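Local structure of 14L protein (Yaba-like disease virus, 4EKX) at residues Ser52-Arg57 and Glu87-Val92. The protein probably binds host interleukin-18, as viral interleukin-18-binding proteins do, and so keeps the cytokine from its receptor. The protein carries 2 engineered substitutions. Residues are numbered along the deposited sequence; the frame is centred on the assembly and turned at random.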
loop_
_atom_site.group_PDB
_atom_site.type_symbol
_atom_site.label_atom_id
_atom_site.label_comp_id
_atom_site.label_asym_id
_atom_site.label_seq_id
_atom_site.Cartn_x
_atom_site.Cartn_y
_atom_site.Cartn_z
ATOM N N SER D 52 16.368 10.686 15.937
ATOM C CA SER D 52 15.295 10.465 16.898
ATOM C C SER D 52 14.718 9.060 16.731
ATOM O O SER D 52 14.119 8.508 17.653
ATOM C CB SER D 52 14.190 11.510 16.722
ATOM O OG SER D 52 13.420 11.249 15.556
ATOM N N GLY D 53 14.909 8.484 15.548
ATOM C CA GLY D 53 14.350 7.179 15.242
ATOM C C GLY D 53 13.042 7.269 14.485
ATOM O O GLY D 53 12.485 6.244 14.071
ATOM N N TYR D 54 12.551 8.495 14.303
ATOM C CA TYR D 54 11.323 8.715 13.543
ATOM C C TYR D 54 11.639 9.302 12.174
ATOM O O TYR D 54 12.476 10.192 12.047
ATOM C CB TYR D 54 10.388 9.667 14.280
ATOM C CG TYR D 54 9.798 9.124 15.565
ATOM C CD1 TYR D 54 8.640 8.355 15.546
ATOM C CD2 TYR D 54 10.384 9.402 16.800
ATOM C CE1 TYR D 54 8.081 7.867 16.710
ATOM C CE2 TYR D 54 9.831 8.916 17.976
ATOM C CZ TYR D 54 8.675 8.151 17.923
ATOM O OH TYR D 54 8.105 7.664 19.078
ATOM N N ARG D 55 10.985 8.778 11.145
ATOM C CA ARG D 55 11.042 9.395 9.830
ATOM C C ARG D 55 9.623 9.421 9.263
ATOM O O ARG D 55 8.857 8.485 9.459
ATOM C CB ARG D 55 11.983 8.621 8.907
ATOM C CG ARG D 55 12.114 9.223 7.515
ATOM C CD ARG D 55 13.237 8.585 6.708
ATOM N NE ARG D 55 13.036 7.154 6.492
ATOM C CZ ARG D 55 12.296 6.640 5.515
ATOM N NH1 ARG D 55 11.671 7.439 4.660
ATOM N NH2 ARG D 55 12.177 5.323 5.394
ATOM N N GLU D 56 9.263 10.509 8.600
ATOM C CA GLU D 56 7.937 10.596 8.007
ATOM C C GLU D 56 8.016 10.617 6.490
ATOM O O GLU D 56 8.885 11.268 5.907
ATOM C CB GLU D 56 7.201 11.838 8.510
ATOM C CG GLU D 56 5.784 11.963 7.986
ATOM C CD GLU D 56 5.102 13.187 8.540
ATOM O OE1 GLU D 56 5.662 14.288 8.370
ATOM O OE2 GLU D 56 4.023 13.049 9.153
ATOM N N ARG D 57 7.097 9.903 5.854
ATOM C CA ARG D 57 6.994 9.942 4.413
ATOM C C ARG D 57 5.608 10.441 4.046
ATOM O O ARG D 57 4.622 9.721 4.191
ATOM C CB ARG D 57 7.223 8.551 3.823
ATOM C CG ARG D 57 7.048 8.484 2.320
ATOM N N GLU D 87 5.100 5.821 23.398
ATOM C CA GLU D 87 4.755 7.172 22.964
ATOM C C GLU D 87 3.371 7.197 22.324
ATOM O O GLU D 87 3.026 6.308 21.543
ATOM C CB GLU D 87 5.795 7.666 21.954
ATOM C CG GLU D 87 5.678 9.130 21.568
ATOM C CD GLU D 87 6.216 10.052 22.639
ATOM O OE1 GLU D 87 7.435 9.996 22.922
ATOM O OE2 GLU D 87 5.415 10.821 23.206
ATOM N N LYS D 88 2.576 8.205 22.667
ATOM C CA LYS D 88 1.307 8.420 21.969
ATOM C C LYS D 88 1.558 9.073 20.613
ATOM O O LYS D 88 1.984 10.224 20.538
ATOM C CB LYS D 88 0.345 9.275 22.802
ATOM C CG LYS D 88 -1.038 9.449 22.154
ATOM C CD LYS D 88 -1.966 10.226 23.071
ATOM C CE LYS D 88 -3.297 10.515 22.401
ATOM N NZ LYS D 88 -4.192 11.306 23.284
ATOM N N LEU D 89 1.270 8.336 19.541
ATOM C CA LEU D 89 1.531 8.812 18.191
ATOM C C LEU D 89 0.216 9.191 17.503
ATOM O O LEU D 89 -0.698 8.376 17.396
ATOM C CB LEU D 89 2.268 7.740 17.383
ATOM C CG LEU D 89 3.518 7.152 18.063
ATOM C CD1 LEU D 89 4.068 5.976 17.258
ATOM C CD2 LEU D 89 4.588 8.210 18.253
ATOM N N THR D 90 0.127 10.431 17.048
ATOM C CA THR D 90 -1.127 10.930 16.487
ATOM C C THR D 90 -1.027 11.224 15.001
ATOM O O THR D 90 -0.089 11.877 14.553
ATOM C CB THR D 90 -1.566 12.214 17.218
ATOM O OG1 THR D 90 -1.787 11.919 18.601
ATOM C CG2 THR D 90 -2.848 12.790 16.602
ATOM N N CYS D 91 -1.994 10.736 14.226
ATOM C CA CYS D 91 -2.133 11.217 12.852
ATOM C C CYS D 91 -3.299 12.193 12.715
ATOM O O CYS D 91 -4.392 11.958 13.225
ATOM C CB CYS D 91 -2.247 10.094 11.821
ATOM S SG CYS D 91 -2.158 10.795 10.127
ATOM N N VAL D 92 -3.042 13.294 12.022
ATOM C CA VAL D 92 -3.992 14.392 11.935
ATOM C C VAL D 92 -4.437 14.560 10.496
ATOM O O VAL D 92 -3.611 14.559 9.589
ATOM C CB VAL D 92 -3.362 15.716 12.397
ATOM C CG1 VAL D 92 -4.420 16.848 12.427
ATOM C CG2 VAL D 92 -2.697 15.543 13.760
HETATM O O HOH W 1 9.134 8.733 21.269
#
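Tyr54 and Leu89 face each other between the two sheets of an immunoglobulin-like beta sandwich, their CA atoms 10.8 Å apart, a spacing bridged by side chains and one water. Strand 54-58 is an outermost strand of one four-stranded antiparallel sheet, hydrogen-bonded to strand 72-78; strand 89-94 lies inside the other, between strands 34-39 and 100-104. The two segments run in roughly the same direction. Farther along, Cys91 SG is bonded to Cys23 SG, the intersheet disulfide familiar from immunoglobulin domains.

At the start of the edge strand, Ser52 OG accepts a hydrogen bond from Tyr54 N (3.1 Å), forming an ST turn. Tyr54 carries its ring inward with CG anti to the carbonyl carbon (chi1 -68°). The methyl CD2 of Leu89 meets the ring obliquely, 3.8 Å from Tyr54 CE1, and also reaches the phenol oxygen. Leu75 and Leu77 of the neighbouring strand, Ile39 of the opposite sheet and Leu48 add to this apolar surround. Glu56, also pointing inward, receives Trp37 N at OE2, while its OE1 forms a salt bridge with a basic side chain on the chain of another protein.

At its outer end the contact turns polar. Tyr54 OH lies 3.7 Å from Glu87 CB, where the two side chains cross at an oblique angle; that of Glu87 bends at chi2 (77°), leaving its carboxylate beyond the phenol oxygen, the ring and carboxylate planes 65° apart. A water in the plane of the Tyr54 ring joins the two groups: it lies 2.6 Å from Tyr54 OH and donates a hydrogen bond of 2.7 Å to Glu87 OE1.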